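Local atomic coordinates of nucleotidyl transferase (Methanothermobacter thermautotrophicus, PDB entry 6PLJ), a protein that probably transfers nucleotidyl groups, as a MobA-like family member, and may take part in pseudomurein cell wall synthesis in a methanogenic archaeon. Residues 49-54 with 82-87; 56-61 with 231-236; 62-67 with 94-99; 88-93 with 100-105; 125-130 with 139-144. All blocks are in the same frame, centred on the assembly; numbering follows the deposited sequence.

The five contacts run from the interior of an alpha/beta fold to its surface. Interaction 5 is buried and carried by apolar side chains, packing helix 138-147 on central strand 125-130. Interactions 1, 2 and 3 are partly buried: a histidine edge-to-face pair, a leucine-on-phenylalanine CH-pi contact, and a methionine-valine cluster. Interaction 4 lies at the surface, where the edge strand 99-102 meets helix 86-92 through a salt bridge. Interactions 1 and 4 share that helix and are joined by T82, whose OG1 reaches E90 OE2. Interactions 2 and 3 follow each other along the chain, since strand 60-61 leads straight into helix 62-72, and their side chains touch through L57 and A65.

Interaction 1: 49-54 with 82-87; sequences PVHKLL and TGHRAG
H51 and R85 mark the nearest backbone approach of the two segments, their CA atoms 8.2 Å apart, so the loop 49-54 and the turn leading into helix 86-92 meet through side chains. A type II turn from G83 to A86 carries H84 and R85 toward the loop, with R85 at the N-cap position. The central contact is an edge-to-face pair of imidazoles: H84 directs the CD2 edge of its ring at one face of H51, the centroids 5.0 Å apart and the planes at 78°. The closest atoms are H84 CD2 and H51 CE1, 3.7 Å apart. In H51 the ring is set anti to the backbone N (chi1 -177°), which carries it out of its own loop to meet H84; the backbone N of L53 lies over the other face. R85 runs past H51 as an extended chain, and its CD touches H51 CB at 3.7 Å and H51 CG at 3.9 Å. Its guanidinium finds a charged partner elsewhere, NH1 forming a salt bridge with E88. With an alanine here instead of H51, H84 would probably lose the ring face it points at and be less restrained in its rotation, while R85 CD would keep its neighbour at CB but not at CG. Nearby, K52 of the same loop makes a salt bridge to D132. The contact therefore rests on shape and on the polarity of a ring C-H edge against a pi face, and the charge pairing of this region is carried by R85 with E88 and K52 with D132.

Interaction 2: 56-61 with 231-236; sequences PLNGVT and DHFLRT. With EDO (1,2-ethanediol), chain E.
A tight two-residue beta hairpin, turning from L57 to V60 through a type I' turn, lays L57 and N58 against F233 of the C-terminal helix 223-236. The hairpin is closed by a reciprocal pair of backbone bonds, L57 N to V60 O and V60 N to L57 O, both 2.9 Å. Toward the helix, L57 makes a CH-pi contact: its CD2 stands over one face of the F233 ring, 4.0 Å from the centroid and only 13° off the ring normal. Chi1 of -155° sends CG anti to the backbone N, and the branch carrying CD2 then bends over the ring, although the first bond of the side chain does not point at the helix. N58 comes from another direction. Its CB lies near the plane of the ring at the edge, 3.7 Å from F233 CD2, and its amide is turned 79° from the ring plane, so the amide meets the rim and not the face. Both N58 and F233 have two modelled conformers, so the ring contacts given here, including that of L57, describe one of them. Two residues before F233, D231 OD2 accepts hydrogen bonds from both hydroxyls of a 1,2-ethanediol, O1 at 2.7 Å and O2 at 2.8 Å; the diol probably came from the crystallisation liquor. Y226 OH is hydrogen-bonded to the carbonyl O of P56. L57 itself sits between two helices, with Y226, I229 and R230 of helix 223-236 and V62 and A65 of helix 62-72 around it, and P134 beside it.

Interaction 3: 62-67 with 94-99; sequences VIEATV and SGMDVR
M96 supplies the central group of this contact, laying its thioether against the first turns of helix 62-72. The terminal CE touches V67 CG1 at 3.7 Å and the backbone O of E64 at the same 3.7 Å, while the sulfur rests against the aliphatic part of E64, with SD 3.9 Å from E64 CG. A bend at chi3 (84°) turns CE in toward the helix, where it meets V67 CG1 and the E64 carbonyl. Beside it V98 joins from the same loop: its CG1 meets V67 CG1 at 3.5 Å, tighter than a usual carbon contact. V67 thus presents one methyl branch, CG1, to both M96 and V98, an arrangement that follows from placing that branch anti to the backbone N (chi1 169°). The next shell fixes these groups. D97 is the centre of an inverse gamma turn, with a weak backbone bond from V98 N to M96 O of 2.9 Å, and this turn sets M96 and V98 on the same approach to the helix. E64 contributes methylenes here, but its carboxylate is engaged elsewhere: OE2 is hydrogen-bonded to OG1 of T61, the residue at the N-cap of the same helix. Further out, L93 and V80 lie against V67, and C78 and V80 against V98. The contact joins helix 62-72 to the loop that connects helix 86-92 with edge strand 99-102, alongside strand 77-82, while I63 and T66 of that helix face strand 25-31.

Interaction 4: 88-93 with 100-105; sequences EVEEAL and VVRNDP
Within the beta-alpha-beta unit built from strand 77-82, helix 86-92 and strand 99-102, E90 of the helix and R102 of the second strand are tied by a salt bridge. R102 takes hold side-on with two nitrogens, one for each carboxylate oxygen. NH2 reaches E90 OE1 at 2.8 Å in a nearly straight bond (N-H...O 168°), and NE reaches E90 OE2 at 3.0 Å. Both oxygens are met on their syn sides, yet the carboxylate and guanidinium planes are tilted 38° to one another, so the pair is not flat. The bend at chi3 of R102 (-80°) turns the guanidinium toward the helix although the first side-chain bond does not aim there. In this unit the helix lies over the sheet edge, and its E90 reaches across to the outermost strand at the surface. V100 serves as a platform beneath the acid, its CG1 3.8 Å from E90 CG and 3.5 Å from E90 OE2. The same OE2 also takes part in a hydrogen bond with T82 OG1 at the end of strand 77-82, which gives the oxygen two polar partners and links E90 to both strands of the unit. Replacing E90 by an alanine would probably leave the R102 charge without its mate and T82 OG1 without this partner, setting the guanidinium free to swing. R102 CG also lies against T82, and A86 CB packs beside R102 NE. On the face of strand 99-102 turned away from helix 86-92, V101 packs on R116 and A120 of helix 110-120.

Interaction 5: 125-130 with 139-144; sequences IILCAA and ATLRRI
Apolar packing makes up nearly all of this contact, with L127 of strand 125-130 inserted against helix 138-147. The two methyls of L127 have different partners: CD1 meets CG2 of I144 at 4.0 Å, and CD2 meets CB of L141 at 4.1 Å. With CG trans to the backbone N (chi1 173°), the L127 fork reaches two residues about one turn apart. L127 crosses both helix side chains at about a right angle. Each of them offers a part close to the backbone, CB in L141 and the shorter branch in I144. The remaining contact involves the backbone: L127 CD1 also lies 4.1 Å from the carbonyl O of L141, a plain van der Waals approach with no polar character. All three residues are buried. A175 of strand 174-177 touches both L127 and I144, and A73 and P173 lie against L141. I126 and C128 on the other face of the strand reach L181 of helix 178-184. A strand in the middle of a mixed sheet, with helices packed on both faces, is characteristic of the three-layer alpha/beta architecture of MobA-like nucleotidyltransferases.

Interaction 1: 49-54 with 82-87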
# COMPACT_ATOMS: atom_id res chain seq x y z
N PRO A 49 -17.40 10.16 -12.41
CA PRO A 49 -16.49 9.34 -11.62
C PRO A 49 -15.12 9.21 -12.26
O PRO A 49 -14.96 9.25 -13.48
CB PRO A 49 -17.19 7.98 -11.55
CG PRO A 49 -18.62 8.29 -11.79
CD PRO A 49 -18.59 9.38 -12.80
N VAL A 50 -14.12 9.13 -11.39
CA VAL A 50 -12.73 8.96 -11.78
C VAL A 50 -12.24 7.86 -10.83
O VAL A 50 -12.55 7.89 -9.65
CB VAL A 50 -11.93 10.26 -11.56
CG1 VAL A 50 -10.44 10.05 -11.80
CG2 VAL A 50 -12.45 11.39 -12.45
N HIS A 51 -11.53 6.86 -11.37
CA HIS A 51 -10.90 5.84 -10.54
C HIS A 51 -9.97 6.50 -9.53
O HIS A 51 -9.20 7.41 -9.88
CB HIS A 51 -10.14 4.87 -11.43
CG HIS A 51 -9.50 3.74 -10.69
ND1 HIS A 51 -10.17 2.96 -9.77
CD2 HIS A 51 -8.26 3.19 -10.80
CE1 HIS A 51 -9.37 2.02 -9.31
NE2 HIS A 51 -8.21 2.14 -9.93
N LYS A 52 -10.02 6.02 -8.30
CA LYS A 52 -9.33 6.65 -7.16
C LYS A 52 -7.86 6.93 -7.42
O LYS A 52 -7.34 7.95 -6.98
CB LYS A 52 -9.48 5.80 -5.90
CG LYS A 52 -8.91 4.39 -5.96
CD LYS A 52 -9.36 3.53 -4.79
CE LYS A 52 -8.97 2.08 -5.03
NZ LYS A 52 -9.07 1.16 -3.87
N LEU A 53 -7.20 6.02 -8.12
CA LEU A 53 -5.76 6.15 -8.33
C LEU A 53 -5.40 7.28 -9.28
O LEU A 53 -4.25 7.74 -9.28
CB LEU A 53 -5.18 4.84 -8.85
CG LEU A 53 -5.29 3.66 -7.91
CD1 LEU A 53 -4.51 2.51 -8.50
CD2 LEU A 53 -4.80 3.99 -6.50
N LEU A 54 -6.38 7.73 -10.06
CA LEU A 54 -6.16 8.76 -11.07
C LEU A 54 -6.66 10.14 -10.66
O LEU A 54 -6.55 11.10 -11.44
CB LEU A 54 -6.85 8.32 -12.37
CG LEU A 54 -6.47 6.94 -12.89
CD1 LEU A 54 -7.37 6.53 -14.05
CD2 LEU A 54 -5.01 6.89 -13.26
N THR A 82 -0.34 -3.73 -11.28
CA THR A 82 -1.48 -3.08 -11.92
C THR A 82 -2.49 -4.14 -12.37
O THR A 82 -2.20 -5.33 -12.38
CB THR A 82 -1.03 -2.22 -13.12
OG1 THR A 82 -0.35 -3.04 -14.08
CG2 THR A 82 -0.08 -1.10 -12.65
N GLY A 83 -3.69 -3.70 -12.70
CA GLY A 83 -4.73 -4.62 -13.14
C GLY A 83 -5.92 -3.82 -13.61
O GLY A 83 -6.06 -3.52 -14.79
N HIS A 84 -6.76 -3.44 -12.66
CA HIS A 84 -7.90 -2.61 -12.97
C HIS A 84 -7.47 -1.29 -13.58
O HIS A 84 -6.69 -0.54 -12.97
CB HIS A 84 -8.76 -2.34 -11.75
CG HIS A 84 -10.02 -1.65 -12.11
ND1 HIS A 84 -10.96 -2.23 -12.93
CD2 HIS A 84 -10.48 -0.41 -11.81
CE1 HIS A 84 -11.95 -1.37 -13.12
NE2 HIS A 84 -11.69 -0.28 -12.44
N ARG A 85 -8.01 -0.98 -14.76
CA ARG A 85 -7.62 0.24 -15.49
C ARG A 85 -6.09 0.37 -15.60
O ARG A 85 -5.54 1.46 -15.48
CB ARG A 85 -8.26 1.47 -14.85
CG ARG A 85 -9.78 1.48 -15.04
CD ARG A 85 -10.45 2.63 -14.35
NE ARG A 85 -11.85 2.72 -14.77
CZ ARG A 85 -12.30 3.37 -15.85
NH1 ARG A 85 -11.48 4.10 -16.64
NH2 ARG A 85 -13.60 3.33 -16.13
N ALA A 86 -5.43 -0.76 -15.85
CA ALA A 86 -3.96 -0.79 -15.90
C ALA A 86 -3.39 0.18 -16.91
O ALA A 86 -2.40 0.85 -16.62
CB ALA A 86 -3.45 -2.18 -16.20
N GLY A 87 -3.98 0.27 -18.10
CA GLY A 87 -3.52 1.25 -19.09
C GLY A 87 -3.39 2.67 -18.55
O GLY A 87 -2.34 3.32 -18.72

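Interaction 2: 56-61 with 231-236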
# COMPACT_ATOMS: atom_id res chain seq x y z
N PRO A 56 -6.59 13.76 -8.87
CA PRO A 56 -5.46 14.65 -8.77
C PRO A 56 -5.05 14.87 -7.34
O PRO A 56 -5.89 15.03 -6.45
CB PRO A 56 -5.99 15.96 -9.34
CG PRO A 56 -7.44 15.91 -9.10
CD PRO A 56 -7.81 14.47 -9.28
N LEU A 57 -3.74 14.92 -7.14
CA LEU A 57 -3.16 15.15 -5.86
C LEU A 57 -1.73 15.66 -6.05
O LEU A 57 -0.94 15.02 -6.75
CB LEU A 57 -3.13 13.81 -5.11
CG LEU A 57 -3.12 13.89 -3.61
CD1 LEU A 57 -4.44 14.45 -3.09
CD2 LEU A 57 -2.86 12.48 -3.07
N ASN A 58 -1.43 16.82 -5.46
CA ASN A 58 -0.06 17.36 -5.43
C ASN A 58 0.48 17.62 -6.86
O ASN A 58 1.66 17.38 -7.13
CB ASN A 58 0.84 16.39 -4.63
CG ASN A 58 1.95 17.10 -3.86
OD1 ASN A 58 1.79 18.23 -3.41
ND2 ASN A 58 3.06 16.40 -3.68
N GLY A 59 -0.39 18.09 -7.76
CA GLY A 59 -0.01 18.28 -9.17
C GLY A 59 0.16 17.00 -9.99
O GLY A 59 0.50 17.05 -11.18
N VAL A 60 -0.08 15.84 -9.38
CA VAL A 60 0.05 14.55 -10.06
C VAL A 60 -1.24 13.77 -9.77
O VAL A 60 -2.29 14.38 -9.61
CB VAL A 60 1.35 13.81 -9.65
CG1 VAL A 60 2.57 14.58 -10.16
CG2 VAL A 60 1.44 13.61 -8.15
N THR A 61 -1.17 12.44 -9.77
CA THR A 61 -2.29 11.59 -9.39
C THR A 61 -2.02 10.93 -8.04
O THR A 61 -0.89 10.89 -7.55
CB THR A 61 -2.46 10.47 -10.41
OG1 THR A 61 -1.23 9.76 -10.51
CG2 THR A 61 -2.85 11.01 -11.78
N ASP A 231 -7.27 17.74 1.38
CA ASP A 231 -7.21 18.88 2.31
C ASP A 231 -5.89 18.92 3.08
O ASP A 231 -5.33 20.00 3.31
CB ASP A 231 -8.39 18.85 3.29
CG ASP A 231 -9.72 19.21 2.63
OD1 ASP A 231 -9.74 19.72 1.49
OD2 ASP A 231 -10.75 18.96 3.27
N HIS A 232 -5.40 17.76 3.48
CA HIS A 232 -4.09 17.66 4.14
C HIS A 232 -2.95 18.13 3.23
O HIS A 232 -2.08 18.88 3.65
CB HIS A 232 -3.85 16.23 4.59
CG HIS A 232 -2.44 15.90 4.92
ND1 HIS A 232 -1.78 16.43 6.01
CD2 HIS A 232 -1.57 15.05 4.33
CE1 HIS A 232 -0.56 15.93 6.07
NE2 HIS A 232 -0.40 15.09 5.05
N PHE A 233 -2.98 17.64 1.98
CA PHE A 233 -1.98 18.01 0.97
C PHE A 233 -2.01 19.52 0.69
O PHE A 233 -0.95 20.16 0.66
CB PHE A 233 -2.20 17.20 -0.32
CG PHE A 233 -1.46 15.87 -0.35
CD1 PHE A 233 -1.79 14.86 0.53
CD2 PHE A 233 -0.44 15.65 -1.26
CE1 PHE A 233 -1.11 13.65 0.51
CE2 PHE A 233 0.24 14.45 -1.29
CZ PHE A 233 -0.10 13.45 -0.41
N LEU A 234 -3.20 20.10 0.55
CA LEU A 234 -3.35 21.56 0.35
C LEU A 234 -2.76 22.36 1.52
O LEU A 234 -2.18 23.43 1.32
CB LEU A 234 -4.81 21.95 0.11
CG LEU A 234 -5.39 21.55 -1.24
CD1 LEU A 234 -6.90 21.65 -1.24
CD2 LEU A 234 -4.80 22.39 -2.37
N ARG A 235 -2.89 21.84 2.75
CA ARG A 235 -2.33 22.52 3.93
C ARG A 235 -0.82 22.48 3.98
O ARG A 235 -0.19 23.48 4.31
CB ARG A 235 -2.81 21.91 5.24
CG ARG A 235 -4.18 22.37 5.67
CD ARG A 235 -4.39 21.98 7.13
NE ARG A 235 -4.39 20.52 7.31
CZ ARG A 235 -5.44 19.72 7.13
NH1 ARG A 235 -5.30 18.42 7.33
NH2 ARG A 235 -6.62 20.19 6.75
N THR A 236 -0.25 21.31 3.67
CA THR A 236 1.19 21.07 3.82
C THR A 236 1.97 21.35 2.54
O THR A 236 3.17 21.05 2.48
CB THR A 236 1.44 19.62 4.28
OG1 THR A 236 0.90 18.71 3.32
CG2 THR A 236 0.78 19.37 5.63
C1 EDO E . -14.29 18.54 1.89
O1 EDO E . -13.01 19.16 1.83
C2 EDO E . -14.31 17.58 3.07
O2 EDO E . -12.96 17.24 3.42

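Interaction 3: 62-67 with 94-99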
# COMPACT_ATOMS: atom_id res chain seq x y z
N VAL A 62 -3.08 10.38 -7.46
CA VAL A 62 -2.97 9.61 -6.23
C VAL A 62 -1.87 8.56 -6.36
O VAL A 62 -1.04 8.43 -5.47
CB VAL A 62 -4.34 8.96 -5.89
CG1 VAL A 62 -4.23 7.81 -4.89
CG2 VAL A 62 -5.29 10.02 -5.36
N ILE A 63 -1.89 7.78 -7.44
CA ILE A 63 -0.91 6.70 -7.55
C ILE A 63 0.52 7.23 -7.66
O ILE A 63 1.43 6.68 -7.04
CB ILE A 63 -1.24 5.69 -8.68
CG1 ILE A 63 -0.29 4.49 -8.63
CG2 ILE A 63 -1.22 6.32 -10.07
CD1 ILE A 63 -0.32 3.72 -7.32
N GLU A 64 0.71 8.33 -8.38
CA GLU A 64 2.03 8.94 -8.46
C GLU A 64 2.47 9.42 -7.07
O GLU A 64 3.64 9.30 -6.72
CB GLU A 64 2.05 10.11 -9.45
CG GLU A 64 2.02 9.69 -10.90
CD GLU A 64 1.70 10.83 -11.84
OE1 GLU A 64 2.65 11.49 -12.33
OE2 GLU A 64 0.50 11.06 -12.09
N ALA A 65 1.54 9.98 -6.30
CA ALA A 65 1.86 10.41 -4.94
C ALA A 65 2.33 9.26 -4.07
O ALA A 65 3.33 9.37 -3.35
CB ALA A 65 0.68 11.12 -4.31
N THR A 66 1.63 8.14 -4.13
CA THR A 66 2.01 6.96 -3.36
C THR A 66 3.40 6.47 -3.75
O THR A 66 4.22 6.21 -2.89
CB THR A 66 1.01 5.83 -3.53
OG1 THR A 66 -0.25 6.27 -3.04
CG2 THR A 66 1.44 4.58 -2.80
N VAL A 67 3.63 6.33 -5.05
CA VAL A 67 4.90 5.81 -5.54
C VAL A 67 6.04 6.75 -5.16
O VAL A 67 7.09 6.30 -4.72
CB VAL A 67 4.85 5.55 -7.06
CG1 VAL A 67 6.23 5.27 -7.62
CG2 VAL A 67 3.89 4.39 -7.35
N SER A 94 4.13 6.60 -16.06
CA SER A 94 5.06 6.41 -17.18
C SER A 94 6.40 7.14 -17.04
O SER A 94 7.41 6.66 -17.57
CB SER A 94 4.39 6.80 -18.50
OG SER A 94 4.08 8.17 -18.50
N GLY A 95 6.43 8.26 -16.33
CA GLY A 95 7.69 8.98 -16.07
C GLY A 95 8.51 8.50 -14.88
O GLY A 95 9.58 9.06 -14.60
N MET A 96 8.04 7.48 -14.16
CA MET A 96 8.61 7.16 -12.86
C MET A 96 9.45 5.90 -12.91
O MET A 96 9.26 5.03 -13.76
CB MET A 96 7.49 7.01 -11.82
CG MET A 96 6.66 8.27 -11.68
SD MET A 96 5.55 8.19 -10.27
CE MET A 96 6.61 8.71 -8.93
N ASP A 97 10.38 5.80 -11.97
CA ASP A 97 11.34 4.71 -11.97
C ASP A 97 10.75 3.52 -11.22
O ASP A 97 11.08 3.27 -10.06
CB ASP A 97 12.66 5.19 -11.36
CG ASP A 97 13.76 4.14 -11.42
OD1 ASP A 97 13.71 3.22 -12.25
OD2 ASP A 97 14.68 4.24 -10.59
N VAL A 98 9.85 2.83 -11.89
CA VAL A 98 9.17 1.66 -11.32
C VAL A 98 9.19 0.50 -12.29
O VAL A 98 9.32 0.70 -13.50
CB VAL A 98 7.70 1.94 -10.95
CG1 VAL A 98 7.62 2.97 -9.84
CG2 VAL A 98 6.88 2.41 -12.15
N ARG A 99 9.01 -0.70 -11.75
CA ARG A 99 8.87 -1.92 -12.50
C ARG A 99 7.42 -2.34 -12.38
O ARG A 99 6.96 -2.65 -11.29
CB ARG A 99 9.82 -2.98 -11.93
CG ARG A 99 9.64 -4.39 -12.47
CD ARG A 99 10.72 -5.32 -11.95
NE ARG A 99 12.05 -4.92 -12.38
CZ ARG A 99 12.62 -5.26 -13.53
NH1 ARG A 99 12.02 -6.06 -14.41
NH2 ARG A 99 13.85 -4.82 -13.79

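Interaction 4: 88-93 with 100-105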
# COMPACT_ATOMS: atom_id res chain seq x y z
N GLU A 88 -4.42 3.13 -17.86
CA GLU A 88 -4.45 4.47 -17.30
C GLU A 88 -3.51 4.63 -16.12
O GLU A 88 -2.85 5.65 -15.99
CB GLU A 88 -5.86 4.85 -16.85
CG GLU A 88 -6.84 5.05 -17.99
CD GLU A 88 -8.24 5.26 -17.47
OE1 GLU A 88 -8.85 4.26 -17.05
OE2 GLU A 88 -8.71 6.41 -17.44
N VAL A 89 -3.44 3.60 -15.26
CA VAL A 89 -2.54 3.65 -14.10
C VAL A 89 -1.09 3.64 -14.58
O VAL A 89 -0.27 4.43 -14.11
CB VAL A 89 -2.85 2.49 -13.11
CG1 VAL A 89 -1.81 2.41 -12.02
CG2 VAL A 89 -4.24 2.68 -12.49
N GLU A 90 -0.79 2.80 -15.55
CA GLU A 90 0.55 2.73 -16.14
C GLU A 90 0.93 4.03 -16.85
O GLU A 90 2.08 4.48 -16.72
CB GLU A 90 0.68 1.51 -17.04
CG GLU A 90 0.61 0.21 -16.25
CD GLU A 90 0.43 -1.01 -17.10
OE1 GLU A 90 0.57 -0.92 -18.35
OE2 GLU A 90 0.12 -2.08 -16.54
N GLU A 91 -0.02 4.67 -17.52
CA GLU A 91 0.27 5.96 -18.15
C GLU A 91 0.57 7.01 -17.09
O GLU A 91 1.48 7.81 -17.27
CB GLU A 91 -0.88 6.40 -19.07
CG GLU A 91 -0.71 7.75 -19.75
CD GLU A 91 0.56 7.89 -20.58
OE1 GLU A 91 1.04 6.88 -21.16
OE2 GLU A 91 1.08 9.02 -20.66
N ALA A 92 -0.17 7.00 -15.97
CA ALA A 92 0.09 7.91 -14.86
C ALA A 92 1.51 7.76 -14.33
O ALA A 92 2.14 8.75 -13.98
CB ALA A 92 -0.92 7.74 -13.73
N LEU A 93 2.01 6.53 -14.30
CA LEU A 93 3.34 6.23 -13.78
C LEU A 93 4.46 6.28 -14.81
O LEU A 93 5.61 6.06 -14.45
CB LEU A 93 3.34 4.85 -13.12
CG LEU A 93 2.44 4.76 -11.89
CD1 LEU A 93 2.43 3.35 -11.35
CD2 LEU A 93 2.86 5.75 -10.82
N VAL A 100 6.71 -2.30 -13.50
CA VAL A 100 5.29 -2.62 -13.52
C VAL A 100 5.07 -4.08 -13.86
O VAL A 100 5.63 -4.58 -14.85
CB VAL A 100 4.55 -1.75 -14.54
CG1 VAL A 100 3.09 -2.17 -14.65
CG2 VAL A 100 4.66 -0.27 -14.16
N VAL A 101 4.25 -4.75 -13.06
CA VAL A 101 3.77 -6.09 -13.38
C VAL A 101 2.26 -6.07 -13.32
O VAL A 101 1.67 -5.50 -12.42
CB VAL A 101 4.35 -7.20 -12.48
CG1 VAL A 101 5.85 -7.32 -12.73
CG2 VAL A 101 4.07 -6.98 -11.01
N ARG A 102 1.63 -6.67 -14.33
CA ARG A 102 0.19 -6.62 -14.42
C ARG A 102 -0.42 -7.95 -13.97
O ARG A 102 0.09 -9.03 -14.30
CB ARG A 102 -0.21 -6.27 -15.86
CG ARG A 102 -1.60 -5.70 -15.98
CD ARG A 102 -1.96 -5.46 -17.44
NE ARG A 102 -1.39 -4.23 -18.01
CZ ARG A 102 -1.75 -3.75 -19.20
NH1 ARG A 102 -2.65 -4.40 -19.95
NH2 ARG A 102 -1.22 -2.63 -19.67
N ASN A 103 -1.48 -7.85 -13.19
CA ASN A 103 -2.20 -9.09 -12.88
C ASN A 103 -2.93 -9.50 -14.17
O ASN A 103 -3.63 -8.72 -14.72
CB ASN A 103 -3.30 -8.87 -11.84
CG ASN A 103 -2.78 -8.66 -10.44
OD1 ASN A 103 -1.80 -9.28 -10.04
ND2 ASN A 103 -3.48 -7.85 -9.69
N ASP A 104 -2.78 -10.74 -14.56
CA ASP A 104 -3.52 -11.31 -15.69
C ASP A 104 -3.74 -12.78 -15.35
O ASP A 104 -2.78 -13.56 -15.45
CB ASP A 104 -2.73 -11.14 -17.00
CG ASP A 104 -3.48 -11.67 -18.23
OD1 ASP A 104 -4.69 -11.98 -18.14
OD2 ASP A 104 -2.84 -11.75 -19.30
N PRO A 105 -4.95 -13.19 -14.94
CA PRO A 105 -6.19 -12.37 -14.96
C PRO A 105 -6.26 -11.23 -13.94
O PRO A 105 -5.58 -11.27 -12.92
CB PRO A 105 -7.29 -13.41 -14.66
CG PRO A 105 -6.59 -14.44 -13.85
CD PRO A 105 -5.23 -14.56 -14.48

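Interaction 5: 125-130 with 139-144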
# COMPACT_ATOMS: atom_id res chain seq x y z
N ILE A 125 13.72 -8.12 1.91
CA ILE A 125 12.69 -7.43 2.68
C ILE A 125 11.79 -6.73 1.69
O ILE A 125 12.28 -6.11 0.74
CB ILE A 125 13.30 -6.38 3.63
CG1 ILE A 125 14.18 -7.06 4.68
CG2 ILE A 125 12.23 -5.54 4.32
CD1 ILE A 125 13.41 -7.87 5.71
N ILE A 126 10.49 -6.84 1.90
CA ILE A 126 9.52 -6.20 1.05
C ILE A 126 8.75 -5.15 1.84
O ILE A 126 8.19 -5.47 2.88
CB ILE A 126 8.49 -7.19 0.46
CG1 ILE A 126 9.16 -8.42 -0.19
CG2 ILE A 126 7.60 -6.49 -0.55
CD1 ILE A 126 10.08 -8.12 -1.34
N LEU A 127 8.68 -3.94 1.32
CA LEU A 127 7.77 -2.91 1.83
C LEU A 127 6.52 -2.94 0.95
O LEU A 127 6.60 -2.62 -0.23
CB LEU A 127 8.44 -1.54 1.76
CG LEU A 127 7.55 -0.34 2.12
CD1 LEU A 127 7.15 -0.41 3.59
CD2 LEU A 127 8.28 0.96 1.79
N CYS A 128 5.39 -3.35 1.54
CA CYS A 128 4.12 -3.47 0.81
C CYS A 128 3.29 -2.23 1.09
O CYS A 128 3.05 -1.90 2.26
CB CYS A 128 3.34 -4.69 1.30
SG CYS A 128 4.15 -6.26 0.88
N ALA A 129 2.86 -1.55 0.02
CA ALA A 129 2.08 -0.32 0.15
C ALA A 129 0.86 -0.39 -0.74
O ALA A 129 0.88 -1.00 -1.82
CB ALA A 129 2.92 0.88 -0.22
N ALA A 130 -0.21 0.25 -0.27
CA ALA A 130 -1.44 0.36 -1.04
C ALA A 130 -1.38 1.58 -1.93
O ALA A 130 -1.11 2.69 -1.47
CB ALA A 130 -2.62 0.48 -0.09
N ALA A 139 9.16 9.24 5.59
CA ALA A 139 9.79 8.93 6.88
C ALA A 139 9.09 7.77 7.59
O ALA A 139 9.74 6.91 8.16
CB ALA A 139 9.82 10.17 7.77
N THR A 140 7.76 7.73 7.51
CA THR A 140 7.02 6.65 8.12
C THR A 140 7.31 5.34 7.39
O THR A 140 7.53 4.31 8.02
CB THR A 140 5.51 6.95 8.12
OG1 THR A 140 5.30 8.09 8.96
CG2 THR A 140 4.72 5.78 8.64
N LEU A 141 7.29 5.38 6.06
CA LEU A 141 7.60 4.19 5.25
C LEU A 141 8.99 3.65 5.57
O LEU A 141 9.18 2.43 5.72
CB LEU A 141 7.48 4.52 3.76
CG LEU A 141 6.05 4.78 3.27
CD1 LEU A 141 6.02 5.38 1.88
CD2 LEU A 141 5.21 3.51 3.32
N ARG A 142 9.95 4.57 5.69
CA ARG A 142 11.32 4.20 6.02
C ARG A 142 11.39 3.51 7.39
O ARG A 142 12.05 2.47 7.51
CB ARG A 142 12.22 5.44 5.99
CG ARG A 142 13.70 5.15 6.16
CD ARG A 142 14.45 6.46 6.23
NE ARG A 142 14.44 7.19 4.96
CZ ARG A 142 15.30 7.01 3.95
NH1 ARG A 142 16.27 6.10 4.02
NH2 ARG A 142 15.18 7.75 2.84
N ARG A 143 10.71 4.07 8.40
CA ARG A 143 10.66 3.47 9.74
C ARG A 143 10.05 2.07 9.70
O ARG A 143 10.54 1.15 10.37
CB ARG A 143 9.87 4.35 10.71
CG ARG A 143 10.66 5.52 11.26
CD ARG A 143 9.94 6.18 12.43
NE ARG A 143 8.92 7.12 11.97
CZ ARG A 143 9.17 8.36 11.53
NH1 ARG A 143 8.15 9.13 11.11
NH2 ARG A 143 10.41 8.84 11.48
N ILE A 144 8.99 1.90 8.92
CA ILE A 144 8.35 0.60 8.77
C ILE A 144 9.34 -0.40 8.16
O ILE A 144 9.52 -1.49 8.69
CB ILE A 144 7.03 0.70 7.96
CG1 ILE A 144 6.00 1.44 8.83
CG2 ILE A 144 6.49 -0.68 7.57
CD1 ILE A 144 4.72 1.82 8.12